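Local coordinates for SufC protein (Thermus thermophilus, PDB 2D2E) that binds and probably hydrolyses ATP as an atypical cytoplasmic ABC-type ATPase of the Suf system, which is linked to iron-sulfur cluster assembly, at residues 7-12 / 43-48; 47-52 / 60-65; 67-72 / 80-85. One frame throughout, in Å; residues are numbered along the deposited sequence.

Interaction 1: 7-12 / 43-48; sequences RDLWAS and STLGKI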
ATOM      1  N   ARG A   7       7.637  13.261  -7.007  1.00 11.90           N
ATOM      2  CA  ARG A   7       7.910  14.420  -7.849  1.00 16.66           C
ATOM      3  C   ARG A   7       8.996  14.195  -8.904  1.00 15.14           C
ATOM      4  O   ARG A   7      10.154  13.932  -8.583  1.00 18.11           O
ATOM      5  CB  ARG A   7       8.307  15.595  -6.976  1.00 18.51           C
ATOM      6  CG  ARG A   7       8.700  16.850  -7.750  1.00 17.45           C
ATOM      7  CD  ARG A   7       7.459  17.566  -8.238  1.00 23.21           C
ATOM      8  NE  ARG A   7       7.777  18.853  -8.860  1.00 22.89           N
ATOM      9  CZ  ARG A   7       7.767  19.069 -10.175  1.00 28.58           C
ATOM     10  NH1 ARG A   7       7.453  18.083 -11.017  1.00 25.17           N
ATOM     11  NH2 ARG A   7       8.074  20.274 -10.651  1.00 21.41           N
ATOM     12  N   ASP A   8       8.600  14.324 -10.167  1.00 15.84           N
ATOM     13  CA  ASP A   8       9.508  14.184 -11.321  1.00 21.46           C
ATOM     14  C   ASP A   8      10.434  12.987 -11.167  1.00 21.88           C
ATOM     15  O   ASP A   8      11.654  13.114 -11.302  1.00 16.23           O
ATOM     16  CB  ASP A   8      10.311  15.466 -11.487  1.00 22.85           C
ATOM     17  CG  ASP A   8      11.191  15.508 -12.712  1.00 27.50           C
ATOM     18  OD1 ASP A   8      10.734  15.089 -13.797  1.00 26.60           O
ATOM     19  OD2 ASP A   8      12.346  15.974 -12.599  1.00 30.81           O
ATOM     20  N   LEU A   9       9.844  11.827 -10.889  1.00 18.96           N
ATOM     21  CA  LEU A   9      10.635  10.634 -10.657  1.00 20.28           C
ATOM     22  C   LEU A   9      11.029   9.858 -11.903  1.00 18.00           C
ATOM     23  O   LEU A   9      10.175   9.481 -12.696  1.00 18.89           O
ATOM     24  CB  LEU A   9       9.882   9.699  -9.699  1.00 15.98           C
ATOM     25  CG  LEU A   9      10.663   8.485  -9.214  1.00 19.85           C
ATOM     26  CD1 LEU A   9      11.818   8.950  -8.319  1.00 26.11           C
ATOM     27  CD2 LEU A   9       9.744   7.561  -8.431  1.00 19.60           C
ATOM     28  N   TRP A  10      12.331   9.645 -12.066  1.00 16.15           N
ATOM     29  CA  TRP A  10      12.863   8.874 -13.179  1.00 17.21           C
ATOM     30  C   TRP A  10      13.643   7.733 -12.577  1.00 14.86           C
ATOM     31  O   TRP A  10      14.456   7.941 -11.670  1.00 17.07           O
ATOM     32  CB  TRP A  10      13.783   9.741 -14.061  1.00 14.82           C
ATOM     33  CG  TRP A  10      13.071  10.847 -14.733  1.00 17.26           C
ATOM     34  CD1 TRP A  10      12.647  12.018 -14.167  1.00 18.81           C
ATOM     35  CD2 TRP A  10      12.640  10.878 -16.095  1.00 18.01           C
ATOM     36  NE1 TRP A  10      11.971  12.766 -15.086  1.00 22.14           N
ATOM     37  CE2 TRP A  10      11.946  12.091 -16.281  1.00 22.63           C
ATOM     38  CE3 TRP A  10      12.762   9.989 -17.180  1.00 17.42           C
ATOM     39  CZ2 TRP A  10      11.384  12.452 -17.507  1.00 23.05           C
ATOM     40  CZ3 TRP A  10      12.202  10.347 -18.397  1.00 24.53           C
ATOM     41  CH2 TRP A  10      11.516  11.564 -18.551  1.00 24.85           C
ATOM     42  N   ALA A  11      13.410   6.513 -13.051  1.00 14.09           N
ATOM     43  CA  ALA A  11      14.101   5.368 -12.487  1.00 17.61           C
ATOM     44  C   ALA A  11      14.327   4.295 -13.539  1.00 20.58           C
ATOM     45  O   ALA A  11      13.618   4.237 -14.542  1.00 19.18           O
ATOM     46  CB  ALA A  11      13.291   4.793 -11.329  1.00 20.16           C
ATOM     47  N   SER A  12      15.336   3.470 -13.308  1.00 23.24           N
ATOM     48  CA  SER A  12      15.656   2.389 -14.229  1.00 25.89           C
ATOM     49  C   SER A  12      16.009   1.109 -13.476  1.00 25.76           C
ATOM     50  O   SER A  12      16.218   1.137 -12.269  1.00 27.16           O
ATOM     51  CB  SER A  12      16.806   2.823 -15.153  1.00 24.98           C
ATOM     52  OG  SER A  12      17.755   3.616 -14.468  1.00 32.07           O
ATOM     53  N   SER A  43       3.507  -0.908 -10.657  1.00 11.72           N
ATOM     54  CA  SER A  43       4.050  -1.778  -9.634  1.00 10.67           C
ATOM     55  C   SER A  43       5.512  -1.474  -9.349  1.00 11.75           C
ATOM     56  O   SER A  43       5.951  -1.656  -8.217  1.00 13.84           O
ATOM     57  CB  SER A  43       3.842  -3.246  -9.995  1.00 13.47           C
ATOM     58  OG  SER A  43       2.463  -3.587  -9.916  1.00 16.43           O
ATOM     59  N   THR A  44       6.232  -0.987 -10.362  1.00 10.53           N
ATOM     60  CA  THR A  44       7.619  -0.601 -10.163  1.00 12.91           C
ATOM     61  C   THR A  44       7.633   0.601  -9.204  1.00 16.03           C
ATOM     62  O   THR A  44       8.497   0.689  -8.313  1.00 13.17           O
ATOM     63  CB  THR A  44       8.276  -0.234 -11.496  1.00 16.98           C
ATOM     64  OG1 THR A  44       8.504  -1.442 -12.243  1.00 17.63           O
ATOM     65  CG2 THR A  44       9.617   0.490 -11.278  1.00 19.65           C
ATOM     66  N   LEU A  45       6.666   1.507  -9.366  1.00 12.99           N
ATOM     67  CA  LEU A  45       6.588   2.662  -8.466  1.00 10.61           C
ATOM     68  C   LEU A  45       6.396   2.184  -7.024  1.00 10.37           C
ATOM     69  O   LEU A  45       7.027   2.702  -6.091  1.00 12.00           O
ATOM     70  CB  LEU A  45       5.433   3.597  -8.857  1.00 11.76           C
ATOM     71  CG  LEU A  45       5.225   4.773  -7.880  1.00 10.46           C
ATOM     72  CD1 LEU A  45       6.438   5.700  -7.892  1.00 13.34           C
ATOM     73  CD2 LEU A  45       3.987   5.572  -8.285  1.00 11.99           C
ATOM     74  N   GLY A  46       5.536   1.187  -6.831  1.00 12.96           N
ATOM     75  CA  GLY A  46       5.323   0.672  -5.495  1.00 12.23           C
ATOM     76  C   GLY A  46       6.597   0.096  -4.893  1.00 15.37           C
ATOM     77  O   GLY A  46       6.840   0.273  -3.719  1.00 14.51           O
ATOM     78  N   LYS A  47       7.414  -0.588  -5.689  1.00 12.98           N
ATOM     79  CA  LYS A  47       8.629  -1.182  -5.146  1.00 15.22           C
ATOM     80  C   LYS A  47       9.645  -0.113  -4.773  1.00 14.97           C
ATOM     81  O   LYS A  47      10.359  -0.252  -3.769  1.00 16.84           O
ATOM     82  CB  LYS A  47       9.226  -2.153  -6.157  1.00 17.27           C
ATOM     83  CG  LYS A  47       8.365  -3.377  -6.386  1.00 18.78           C
ATOM     84  CD  LYS A  47       8.949  -4.260  -7.485  1.00 22.23           C
ATOM     85  CE  LYS A  47       8.075  -5.488  -7.710  1.00 31.41           C
ATOM     86  NZ  LYS A  47       8.596  -6.376  -8.790  1.00 34.77           N
ATOM     87  N   ILE A  48       9.707   0.943  -5.581  1.00 15.39           N
ATOM     88  CA  ILE A  48      10.623   2.044  -5.324  1.00 15.04           C
ATOM     89  C   ILE A  48      10.169   2.773  -4.069  1.00 16.33           C
ATOM     90  O   ILE A  48      10.995   3.203  -3.271  1.00 15.63           O
ATOM     91  CB  ILE A  48      10.685   2.984  -6.531  1.00 14.83           C
ATOM     92  CG1 ILE A  48      11.395   2.251  -7.675  1.00 13.25           C
ATOM     93  CG2 ILE A  48      11.399   4.293  -6.170  1.00 18.29           C
ATOM     94  CD1 ILE A  48      11.512   3.040  -8.950  1.00 18.31           C
TER
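Leu9 and Ala11, alternate residues on one face of strand 3-13, rest on Leu45 and Ile48 of the helix that follows the P-loop (Walker A) in this ABC ATPase. The contact is wholly apolar. CD1 of Ile48 presses on CB of Ala11 at 3.4 Å, closer than two methyl carbons usually lie. With CG1 anti to the carbonyl carbon (chi1 -69°), Ile48 sends CD1 to Ala11 and CG2, more loosely, to Leu9. The second leucine joins by one branch: CD1 of Leu45 meets CD2 of Leu9 at 3.8 Å, the two side chains crossing at a slant. Strand and helix run nearly perpendicular (95°); Leu45 and Ile48, three residues apart, lie on the same side of the helix. Further out, Leu19 of strand 16-27 touches both Leu9 and Ile48, and Val57 packs on Leu9. The same helix carries Ser43 and Thr44, which bind ADP in a nucleotide-bound form of this protein. A G1 beta bulge, in which Asp8 and Leu9 both face Val22, interrupts the strand where the chain turns a corner. On the far face of the strand, Trp10 NE1 donates to Asp8 OD1 over 2.9 Å, in the indole plane but from above the carboxylate plane.

Interaction 2: 47-52 / 60-65; sequences KILAGD and GEILLD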
ATOM      1  N   LYS A  47       7.414  -0.588  -5.689  1.00 12.98           N
ATOM      2  CA  LYS A  47       8.629  -1.182  -5.146  1.00 15.22           C
ATOM      3  C   LYS A  47       9.645  -0.113  -4.773  1.00 14.97           C
ATOM      4  O   LYS A  47      10.359  -0.252  -3.769  1.00 16.84           O
ATOM      5  CB  LYS A  47       9.226  -2.153  -6.157  1.00 17.27           C
ATOM      6  CG  LYS A  47       8.365  -3.377  -6.386  1.00 18.78           C
ATOM      7  CD  LYS A  47       8.949  -4.260  -7.485  1.00 22.23           C
ATOM      8  CE  LYS A  47       8.075  -5.488  -7.710  1.00 31.41           C
ATOM      9  NZ  LYS A  47       8.596  -6.376  -8.790  1.00 34.77           N
ATOM     10  N   ILE A  48       9.707   0.943  -5.581  1.00 15.39           N
ATOM     11  CA  ILE A  48      10.623   2.044  -5.324  1.00 15.04           C
ATOM     12  C   ILE A  48      10.169   2.773  -4.069  1.00 16.33           C
ATOM     13  O   ILE A  48      10.995   3.203  -3.271  1.00 15.63           O
ATOM     14  CB  ILE A  48      10.685   2.984  -6.531  1.00 14.83           C
ATOM     15  CG1 ILE A  48      11.395   2.251  -7.675  1.00 13.25           C
ATOM     16  CG2 ILE A  48      11.399   4.293  -6.170  1.00 18.29           C
ATOM     17  CD1 ILE A  48      11.512   3.040  -8.950  1.00 18.31           C
ATOM     18  N   LEU A  49       8.853   2.905  -3.880  1.00 14.52           N
ATOM     19  CA  LEU A  49       8.355   3.558  -2.652  1.00 16.23           C
ATOM     20  C   LEU A  49       8.760   2.749  -1.429  1.00 18.30           C
ATOM     21  O   LEU A  49       9.030   3.304  -0.371  1.00 23.27           O
ATOM     22  CB  LEU A  49       6.828   3.686  -2.672  1.00 16.20           C
ATOM     23  CG  LEU A  49       6.352   4.900  -3.464  1.00 14.63           C
ATOM     24  CD1 LEU A  49       4.916   4.665  -3.959  1.00 14.26           C
ATOM     25  CD2 LEU A  49       6.458   6.161  -2.589  1.00 20.43           C
ATOM     26  N   ALA A  50       8.788   1.435  -1.582  1.00 16.48           N
ATOM     27  CA  ALA A  50       9.161   0.542  -0.492  1.00 21.71           C
ATOM     28  C   ALA A  50      10.654   0.639  -0.205  1.00 24.31           C
ATOM     29  O   ALA A  50      11.094   0.395   0.916  1.00 25.38           O
ATOM     30  CB  ALA A  50       8.799  -0.883  -0.846  1.00 18.36           C
ATOM     31  N   GLY A  51      11.421   1.009  -1.222  1.00 20.36           N
ATOM     32  CA  GLY A  51      12.861   1.114  -1.058  1.00 18.82           C
ATOM     33  C   GLY A  51      13.639  -0.037  -1.681  1.00 23.60           C
ATOM     34  O   GLY A  51      14.779  -0.286  -1.298  1.00 21.64           O
ATOM     35  N   ASP A  52      13.035  -0.732  -2.645  1.00 24.05           N
ATOM     36  CA  ASP A  52      13.674  -1.861  -3.332  1.00 24.78           C
ATOM     37  C   ASP A  52      15.008  -1.415  -3.925  1.00 24.78           C
ATOM     38  O   ASP A  52      15.043  -0.641  -4.876  1.00 26.60           O
ATOM     39  CB  ASP A  52      12.762  -2.369  -4.457  1.00 22.81           C
ATOM     40  CG  ASP A  52      13.206  -3.712  -5.010  1.00 31.83           C
ATOM     41  OD1 ASP A  52      14.408  -3.871  -5.306  1.00 34.10           O
ATOM     42  OD2 ASP A  52      12.347  -4.608  -5.149  1.00 31.20           O
ATOM     43  N   GLY A  60      14.385  13.098  -9.482  1.00 21.94           N
ATOM     44  CA  GLY A  60      13.159  13.138  -8.694  1.00 20.47           C
ATOM     45  C   GLY A  60      13.279  12.997  -7.192  1.00 20.18           C
ATOM     46  O   GLY A  60      14.361  12.795  -6.639  1.00 22.34           O
ATOM     47  N   GLU A  61      12.135  13.105  -6.526  1.00 19.57           N
ATOM     48  CA  GLU A  61      12.061  12.985  -5.076  1.00 17.28           C
ATOM     49  C   GLU A  61      10.758  12.316  -4.671  1.00 14.92           C
ATOM     50  O   GLU A  61       9.813  12.246  -5.461  1.00 17.67           O
ATOM     51  CB  GLU A  61      12.052  14.365  -4.425  1.00 18.71           C
ATOM     52  CG  GLU A  61      13.306  15.172  -4.556  1.00 31.38           C
ATOM     53  CD  GLU A  61      13.165  16.481  -3.814  1.00 36.17           C
ATOM     54  OE1 GLU A  61      12.276  17.271  -4.182  1.00 36.20           O
ATOM     55  OE2 GLU A  61      13.930  16.712  -2.856  1.00 47.55           O
ATOM     56  N   ILE A  62      10.737  11.807  -3.446  1.00 14.74           N
ATOM     57  CA  ILE A  62       9.532  11.232  -2.863  1.00 16.84           C
ATOM     58  C   ILE A  62       9.474  11.927  -1.489  1.00 13.68           C
ATOM     59  O   ILE A  62      10.327  11.691  -0.620  1.00 16.04           O
ATOM     60  CB  ILE A  62       9.625   9.711  -2.668  1.00 17.86           C
ATOM     61  CG1 ILE A  62       9.714   9.009  -4.030  1.00 24.36           C
ATOM     62  CG2 ILE A  62       8.387   9.218  -1.933  1.00 17.75           C
ATOM     63  CD1 ILE A  62       9.618   7.492  -3.948  1.00 28.01           C
ATOM     64  N   LEU A  63       8.481  12.796  -1.318  1.00 17.75           N
ATOM     65  CA  LEU A  63       8.345  13.565  -0.076  1.00 15.33           C
ATOM     66  C   LEU A  63       7.218  13.046   0.783  1.00 18.07           C
ATOM     67  O   LEU A  63       6.099  12.908   0.307  1.00 15.81           O
ATOM     68  CB  LEU A  63       8.035  15.033  -0.396  1.00 17.72           C
ATOM     69  CG  LEU A  63       8.897  15.694  -1.478  1.00 26.79           C
ATOM     70  CD1 LEU A  63       8.337  17.062  -1.845  1.00 31.28           C
ATOM     71  CD2 LEU A  63      10.309  15.817  -0.971  1.00 24.84           C
ATOM     72  N   LEU A  64       7.512  12.766   2.048  1.00 14.84           N
ATOM     73  CA  LEU A  64       6.487  12.308   2.971  1.00 14.81           C
ATOM     74  C   LEU A  64       6.378  13.446   3.982  1.00 17.15           C
ATOM     75  O   LEU A  64       7.287  13.670   4.789  1.00 19.49           O
ATOM     76  CB  LEU A  64       6.911  11.002   3.639  1.00 14.43           C
ATOM     77  CG  LEU A  64       5.779  10.274   4.371  1.00 15.83           C
ATOM     78  CD1 LEU A  64       6.131   8.806   4.568  1.00 16.95           C
ATOM     79  CD2 LEU A  64       5.505  10.959   5.711  1.00 13.68           C
ATOM     80  N   ASP A  65       5.271  14.176   3.908  1.00 13.18           N
ATOM     81  CA  ASP A  65       5.039  15.336   4.776  1.00 14.78           C
ATOM     82  C   ASP A  65       6.226  16.306   4.755  1.00 21.52           C
ATOM     83  O   ASP A  65       6.716  16.755   5.795  1.00 22.68           O
ATOM     84  CB  ASP A  65       4.702  14.909   6.208  1.00 19.84           C
ATOM     85  CG  ASP A  65       3.348  14.204   6.302  1.00 18.88           C
ATOM     86  OD1 ASP A  65       2.504  14.397   5.395  1.00 16.27           O
ATOM     87  OD2 ASP A  65       3.126  13.466   7.278  1.00 21.31           O
TER
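Ile62, the middle residue of strand 60-64, drives its side chain against the last turn of helix 42-50 and meets Leu49 closely there. One methyl of the leucine does most of the touching: Leu49 CD2 lies 3.7 Å from Ile62 CG2 and equally far from Ile62 CD1, lodged between the two branches of the isoleucine. CB of Ile62 points at the helix and, with CG1 anti to the carbonyl carbon (chi1 -66°) and CG2 anti to the backbone N, both branches reach Leu49 CD2. Ile48 adds a slacker touch, its CG2 4.3 Å from Ile62 CD1. All three side chains are buried.

The other side of the helix end is quite different. Lys47 and Ala50 are exposed and turned from the strand, and beyond them the chain leaves the helix through a Schellman motif. Gly51, with phi 104°, is its C-prime residue; Asp52 N is bonded to Lys47 O at 2.9 Å, and the accompanying bond from Gly51 N to Ile48 O is weak. Asp52 OD1 then takes the amide of Glu54.

The contact thus seats the C-terminal end of the P-loop helix on the antiparallel sheet of the ATPase, in which strand 3-13 pairs with 60-64. Arg77 of helix 74-79 gives NH1 to the late carbonyls of Ile48 and Leu49, and Leu49 touches Val166 of strand 164-168 in the mixed sheet, placing the helix end between the two sheets.

Interaction 3: 67-72 / 80-85; sequences ENILEL and KGLFLA
Glu67 and Lys80 meet at the exposed margin of this contact, where their side chains cross at about a right angle. The lysine presents its methylenes to the carboxylate: Lys80 CE is 3.3 Å from Glu67 OE1, and Lys80 CD is 3.6 Å from Glu67 OE2. The bend at chi4 (-59°) turns the ammonium away from the carboxylate, leaving Lys80 NZ 4.6 Å from Glu67 OE1, beyond a salt bridge, with attraction that is probably only long-range.

The apolar contacts lie farther in. Leu72 CD1 touches Lys80 CG at 3.9 Å, extending the cover over the lysine's aliphatic part. Deeper still, Ile69 CD1 meets Leu82 CD2 at 4.0 Å, the two side chains again nearly perpendicular. Leu64 and Tyr164 also pack against Leu82.

Hydrogen bonds to the backbone shape both segments. Leu72 N bonds to Ile69 O at 2.9 Å, Leu72 O receives NE from the side chain of Arg77, and Gly81 has backbone bonds to Thr163 and Tyr164. A type I turn from Ile69 to Leu72 thus leads to helix 74-79, a Schellman motif at Gly81 ends that helix, and the following residues run beside strand 164-168 of the mixed sheet of the ABC ATPase.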
ATOM      1  N   GLU A  67       9.429  15.806   3.800  1.00 24.73           N
ATOM      2  CA  GLU A  67      10.783  15.242   3.791  1.00 26.02           C
ATOM      3  C   GLU A  67      11.044  14.221   2.687  1.00 26.15           C
ATOM      4  O   GLU A  67      10.246  13.304   2.470  1.00 21.50           O
ATOM      5  CB  GLU A  67      11.093  14.563   5.122  1.00 31.64           C
ATOM      6  CG  GLU A  67      10.743  15.344   6.356  1.00 38.42           C
ATOM      7  CD  GLU A  67      11.051  14.551   7.604  1.00 41.46           C
ATOM      8  OE1 GLU A  67      12.245  14.289   7.855  1.00 45.14           O
ATOM      9  OE2 GLU A  67      10.106  14.174   8.324  1.00 42.11           O
ATOM     10  N   ASN A  68      12.183  14.369   2.012  1.00 22.67           N
ATOM     11  CA  ASN A  68      12.587  13.463   0.936  1.00 25.62           C
ATOM     12  C   ASN A  68      13.002  12.137   1.581  1.00 24.86           C
ATOM     13  O   ASN A  68      13.894  12.104   2.434  1.00 29.65           O
ATOM     14  CB  ASN A  68      13.766  14.093   0.163  1.00 26.13           C
ATOM     15  CG  ASN A  68      14.167  13.306  -1.092  1.00 32.11           C
ATOM     16  OD1 ASN A  68      15.140  13.662  -1.766  1.00 35.97           O
ATOM     17  ND2 ASN A  68      13.428  12.251  -1.413  1.00 22.01           N
ATOM     18  N   ILE A  69      12.355  11.040   1.197  1.00 24.50           N
ATOM     19  CA  ILE A  69      12.688   9.747   1.785  1.00 22.96           C
ATOM     20  C   ILE A  69      13.451   8.813   0.861  1.00 21.66           C
ATOM     21  O   ILE A  69      13.742   7.682   1.240  1.00 19.47           O
ATOM     22  CB  ILE A  69      11.413   8.999   2.258  1.00 21.18           C
ATOM     23  CG1 ILE A  69      10.504   8.674   1.060  1.00 28.00           C
ATOM     24  CG2 ILE A  69      10.698   9.841   3.290  1.00 24.44           C
ATOM     25  CD1 ILE A  69       9.275   7.828   1.435  1.00 26.44           C
ATOM     26  N   LEU A  70      13.780   9.276  -0.345  1.00 21.65           N
ATOM     27  CA  LEU A  70      14.477   8.421  -1.297  1.00 22.71           C
ATOM     28  C   LEU A  70      15.797   7.864  -0.791  1.00 19.84           C
ATOM     29  O   LEU A  70      16.183   6.766  -1.171  1.00 24.61           O
ATOM     30  CB  LEU A  70      14.716   9.158  -2.620  1.00 25.62           C
ATOM     31  CG  LEU A  70      13.539   9.216  -3.589  1.00 26.84           C
ATOM     32  CD1 LEU A  70      13.980   9.855  -4.891  1.00 34.51           C
ATOM     33  CD2 LEU A  70      13.018   7.806  -3.844  1.00 31.84           C
ATOM     34  N   GLU A  71      16.465   8.625   0.065  1.00 24.81           N
ATOM     35  CA  GLU A  71      17.754   8.227   0.617  1.00 29.05           C
ATOM     36  C   GLU A  71      17.624   7.406   1.890  1.00 29.40           C
ATOM     37  O   GLU A  71      18.618   6.907   2.408  1.00 32.17           O
ATOM     38  CB  GLU A  71      18.608   9.470   0.889  1.00 34.69           C
ATOM     39  CG  GLU A  71      18.828  10.321  -0.347  1.00 42.11           C
ATOM     40  CD  GLU A  71      19.477   9.537  -1.467  1.00 49.01           C
ATOM     41  OE1 GLU A  71      19.116   9.766  -2.642  1.00 53.06           O
ATOM     42  OE2 GLU A  71      20.357   8.696  -1.173  1.00 50.34           O
ATOM     43  N   LEU A  72      16.399   7.263   2.389  1.00 25.11           N
ATOM     44  CA  LEU A  72      16.161   6.501   3.612  1.00 22.35           C
ATOM     45  C   LEU A  72      15.987   5.020   3.361  1.00 21.95           C
ATOM     46  O   LEU A  72      15.439   4.615   2.335  1.00 23.41           O
ATOM     47  CB  LEU A  72      14.909   7.011   4.320  1.00 22.41           C
ATOM     48  CG  LEU A  72      14.846   8.486   4.699  1.00 25.53           C
ATOM     49  CD1 LEU A  72      13.704   8.655   5.701  1.00 25.64           C
ATOM     50  CD2 LEU A  72      16.162   8.951   5.320  1.00 25.30           C
ATOM     51  N   LYS A  80       9.179   7.027   9.582  1.00 24.24           N
ATOM     52  CA  LYS A  80       8.610   8.309   9.199  1.00 21.83           C
ATOM     53  C   LYS A  80       7.107   8.196   8.921  1.00 20.92           C
ATOM     54  O   LYS A  80       6.469   9.191   8.619  1.00 22.05           O
ATOM     55  CB  LYS A  80       9.320   8.871   7.963  1.00 26.47           C
ATOM     56  CG  LYS A  80      10.753   9.362   8.213  1.00 34.90           C
ATOM     57  CD  LYS A  80      10.763  10.660   9.025  1.00 36.83           C
ATOM     58  CE  LYS A  80      12.170  11.226   9.168  1.00 45.22           C
ATOM     59  NZ  LYS A  80      13.094  10.268   9.837  1.00 46.86           N
ATOM     60  N   GLY A  81       6.564   6.979   8.997  1.00 20.86           N
ATOM     61  CA  GLY A  81       5.136   6.797   8.788  1.00 17.78           C
ATOM     62  C   GLY A  81       4.681   6.024   7.552  1.00 14.53           C
ATOM     63  O   GLY A  81       3.482   5.882   7.333  1.00 15.32           O
ATOM     64  N   LEU A  82       5.615   5.531   6.746  1.00 13.52           N
ATOM     65  CA  LEU A  82       5.231   4.772   5.546  1.00  9.73           C
ATOM     66  C   LEU A  82       5.058   3.302   5.903  1.00 13.46           C
ATOM     67  O   LEU A  82       5.973   2.669   6.417  1.00 14.21           O
ATOM     68  CB  LEU A  82       6.297   4.933   4.456  1.00 11.48           C
ATOM     69  CG  LEU A  82       5.966   4.338   3.081  1.00 15.82           C
ATOM     70  CD1 LEU A  82       4.796   5.088   2.417  1.00 11.05           C
ATOM     71  CD2 LEU A  82       7.197   4.443   2.198  1.00 16.64           C
ATOM     72  N   PHE A  83       3.887   2.743   5.615  1.00 10.42           N
ATOM     73  CA  PHE A  83       3.623   1.357   5.958  1.00 11.33           C
ATOM     74  C   PHE A  83       4.598   0.356   5.335  1.00 14.31           C
ATOM     75  O   PHE A  83       4.838   0.346   4.125  1.00 13.32           O
ATOM     76  CB  PHE A  83       2.183   0.983   5.575  1.00 11.24           C
ATOM     77  CG  PHE A  83       1.806  -0.413   5.948  1.00 12.62           C
ATOM     78  CD1 PHE A  83       1.897  -0.836   7.270  1.00 12.13           C
ATOM     79  CD2 PHE A  83       1.320  -1.296   4.990  1.00 12.57           C
ATOM     80  CE1 PHE A  83       1.520  -2.126   7.637  1.00 13.89           C
ATOM     81  CE2 PHE A  83       0.938  -2.580   5.348  1.00 14.54           C
ATOM     82  CZ  PHE A  83       1.032  -2.994   6.672  1.00 16.83           C
ATOM     83  N   LEU A  84       5.169  -0.480   6.193  1.00 14.88           N
ATOM     84  CA  LEU A  84       6.091  -1.527   5.764  1.00 14.75           C
ATOM     85  C   LEU A  84       5.709  -2.772   6.534  1.00 18.10           C
ATOM     86  O   LEU A  84       5.950  -2.861   7.735  1.00 20.72           O
ATOM     87  CB  LEU A  84       7.546  -1.158   6.071  1.00 20.15           C
ATOM     88  CG  LEU A  84       8.572  -2.232   5.668  1.00 25.69           C
ATOM     89  CD1 LEU A  84       8.452  -2.513   4.169  1.00 26.43           C
ATOM     90  CD2 LEU A  84       9.984  -1.775   6.027  1.00 26.79           C
ATOM     91  N   ALA A  85       5.093  -3.717   5.845  1.00 14.84           N
ATOM     92  CA  ALA A  85       4.679  -4.957   6.492  1.00 19.43           C
ATOM     93  C   ALA A  85       5.905  -5.803   6.815  1.00 21.50           C
ATOM     94  O   ALA A  85       6.884  -5.822   6.054  1.00 21.24           O
ATOM     95  CB  ALA A  85       3.734  -5.722   5.584  1.00 22.74           C
TER

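In the fold
Interactions 1 and 2 are buried and purely apolar, and both use helix 42-50, with Ile48 serving each: it reaches strand 3-13 in one and strand 60-64 in the other. These strands are neighbours in the antiparallel sheet, joined where Arg7 N lies 2.9 Å from Glu61 O. Interaction 3 is only partly buried, mixing a charged, exposed rim with an inner pair of aliphatic residues, and lies away from the nucleotide-binding residues that interaction 1 includes. It still adjoins interaction 2 closely: Ile69 N is 2.8 Å from Ile62 O, and Ile62 CD1 packs on Leu70. Packing of Leu9 against Leu70 connects interactions 1 and 3.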